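Local coordinates for uncharacterized protein (PDB 4JPQ) that is of unknown function but, as a member of carbohydrate-binding family 9, probably binds carbohydrate, at residues Gly117-Val120 and Asn121-Arg124. Sequence-based numbering, arbitrary orientation.
Sequences GGAV and NERR. With SO4 (sulfate ion), chain G.
Arg124 folds its side chain back over Gly117 and Gly118, and its NE donates to Gly118 O at 3.1 Å. The acceptor lies in the guanidinium plane, so it is met at the edge of that group; from the acceptor's side, however, NE stands well above the carbonyl plane, and the N-H...O angle is 150°. The chain runs straight at chi2 and bends at chi3 (51°), which turns NE toward this oxygen, while Gly117 N lies over one guanidinium face, 3.6 Å from Arg124 NH2.

Glu122 makes the second side-chain link: its OE2 accepts a hydrogen bond from Ala119 N at 3.2 Å, nearly straight (172°) and on the anti side of the carboxylate. CG sits between the backbone N and carbonyl carbon, and the extended chain beyond it carries the carboxylate alongside the backbone to Ala119. The turn itself is closed by a weak hydrogen bond, Glu122 N to Ala119 O at 3.5 Å. Gly118 has a positive phi, a backbone shape that glycine adopts readily.

Further out, Arg124 NH2 is held by Asn104 OD1 and Tyr102 O, with a cation-pi contact to Tyr102, which fixes the guanidinium against the neighbouring strand 102-108. With an alanine in place of Arg124, Asn104 OD1 and Gly118 O would probably lose this donor, and the cation-pi contact with Tyr102 would go. Arg123 instead extends away from the turn, its NH1 donating to sulfate O1 at 2.8 Å; the ion probably comes from the crystallisation liquor. At the tip of the arrangement is a type I beta turn from Ala119 to Glu122, which reverses the chain after strand 113-118 in the carbohydrate-binding family 9 domain.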
ATOM      1  N   GLY A 117       1.285 -13.327   2.588  1.00 48.02           N
ATOM      2  CA  GLY A 117       2.210 -13.349   3.730  1.00 50.71           C
ATOM      3  C   GLY A 117       3.225 -14.470   3.605  1.00 52.53           C
ATOM      4  O   GLY A 117       2.918 -15.524   3.050  1.00 51.66           O
ATOM      5  N   GLY A 118       4.440 -14.235   4.097  1.00 58.74           N
ATOM      6  CA  GLY A 118       5.512 -15.256   4.076  1.00 64.40           C
ATOM      7  C   GLY A 118       6.864 -14.715   3.680  1.00 64.22           C
ATOM      8  O   GLY A 118       7.012 -13.519   3.399  1.00 61.32           O
ATOM      9  N   ALA A 119       7.852 -15.612   3.708  1.00 76.70           N
ATOM     10  CA  ALA A 119       9.241 -15.303   3.331  1.00 80.08           C
ATOM     11  C   ALA A 119       9.407 -15.427   1.819  1.00 74.55           C
ATOM     12  O   ALA A 119       8.596 -16.074   1.149  1.00 78.35           O
ATOM     13  CB  ALA A 119      10.211 -16.244   4.044  1.00 75.71           C
ATOM     14  N   VAL A 120      10.453 -14.798   1.287  1.00 67.93           N
ATOM     15  CA  VAL A 120      10.759 -14.887  -0.158  1.00 63.36           C
ATOM     16  C   VAL A 120      11.022 -16.312  -0.663  1.00 65.65           C
ATOM     17  O   VAL A 120      10.755 -16.602  -1.826  1.00 62.39           O
ATOM     18  CB  VAL A 120      11.956 -13.990  -0.588  1.00 65.63           C
ATOM     19  CG1 VAL A 120      11.629 -12.525  -0.378  1.00 70.64           C
ATOM     20  CG2 VAL A 120      13.261 -14.351   0.118  1.00 70.68           C
ATOM     21  N   ASN A 121      11.533 -17.178   0.224  1.00 69.24           N
ATOM     22  CA  ASN A 121      11.908 -18.557  -0.104  1.00 71.83           C
ATOM     23  C   ASN A 121      10.827 -19.650  -0.023  1.00 73.06           C
ATOM     24  O   ASN A 121      11.138 -20.852  -0.128  1.00 76.45           O
ATOM     25  CB  ASN A 121      13.146 -18.939   0.723  1.00 79.16           C
ATOM     26  CG  ASN A 121      14.347 -18.065   0.406  1.00 83.46           C
ATOM     27  OD1 ASN A 121      14.558 -17.645  -0.733  1.00 80.42           O
ATOM     28  ND2 ASN A 121      15.158 -17.808   1.417  1.00 96.55           N
ATOM     29  N   GLU A 122       9.570 -19.244   0.138  1.00 68.39           N
ATOM     30  CA  GLU A 122       8.431 -20.167   0.180  1.00 68.10           C
ATOM     31  C   GLU A 122       7.249 -19.584  -0.588  1.00 61.69           C
ATOM     32  O   GLU A 122       7.223 -18.372  -0.859  1.00 54.95           O
ATOM     33  CB  GLU A 122       8.021 -20.428   1.645  1.00 71.70           C
ATOM     34  CG  GLU A 122       7.489 -19.199   2.420  1.00 68.14           C
ATOM     35  CD  GLU A 122       7.207 -19.468   3.891  1.00 69.95           C
ATOM     36  OE1 GLU A 122       7.316 -20.645   4.332  1.00 74.08           O
ATOM     37  OE2 GLU A 122       6.889 -18.494   4.623  1.00 62.08           O
ATOM     38  N   ARG A 123       6.277 -20.445  -0.913  1.00 66.16           N
ATOM     39  CA  ARG A 123       4.993 -20.010  -1.490  1.00 64.85           C
ATOM     40  C   ARG A 123       4.393 -19.128  -0.398  1.00 64.91           C
ATOM     41  O   ARG A 123       4.291 -19.554   0.756  1.00 66.84           O
ATOM     42  CB  ARG A 123       4.054 -21.192  -1.842  1.00 72.93           C
ATOM     43  CG  ARG A 123       2.559 -20.855  -1.913  1.00 79.54           C
ATOM     44  CD  ARG A 123       1.737 -21.901  -2.642  1.00 88.06           C
ATOM     45  NE  ARG A 123       1.725 -21.691  -4.103  1.00107.63           N
ATOM     46  CZ  ARG A 123       0.789 -21.042  -4.824  1.00102.05           C
ATOM     47  NH1 ARG A 123      -0.295 -20.493  -4.248  1.00104.70           N
ATOM     48  NH2 ARG A 123       0.934 -20.949  -6.163  1.00 73.89           N
ATOM     49  N   ARG A 124       4.090 -17.882  -0.745  1.00 61.48           N
ATOM     50  CA  ARG A 124       3.536 -16.927   0.203  1.00 58.88           C
ATOM     51  C   ARG A 124       2.021 -16.981   0.053  1.00 57.15           C
ATOM     52  O   ARG A 124       1.492 -16.390  -0.885  1.00 51.32           O
ATOM     53  CB  ARG A 124       4.092 -15.540  -0.080  1.00 59.37           C
ATOM     54  CG  ARG A 124       5.597 -15.464   0.142  1.00 58.28           C
ATOM     55  CD  ARG A 124       6.178 -14.074  -0.022  1.00 54.33           C
ATOM     56  NE  ARG A 124       5.462 -13.071   0.769  1.00 53.40           N
ATOM     57  CZ  ARG A 124       4.497 -12.258   0.323  1.00 55.27           C
ATOM     58  NH1 ARG A 124       4.067 -12.281  -0.954  1.00 55.94           N
ATOM     59  NH2 ARG A 124       3.942 -11.403   1.184  1.00 58.88           N
TER
HETATM   60  S   SO4 G 305      -2.791 -19.991  -1.924  1.00122.66           S
HETATM   61  O1  SO4 G 305      -1.342 -20.171  -1.633  1.00115.45           O
HETATM   62  O2  SO4 G 305      -3.228 -21.181  -2.676  1.00126.26           O
HETATM   63  O3  SO4 G 305      -3.588 -19.859  -0.677  1.00 76.77           O
HETATM   64  O4  SO4 G 305      -3.053 -18.795  -2.758  1.00 95.41           O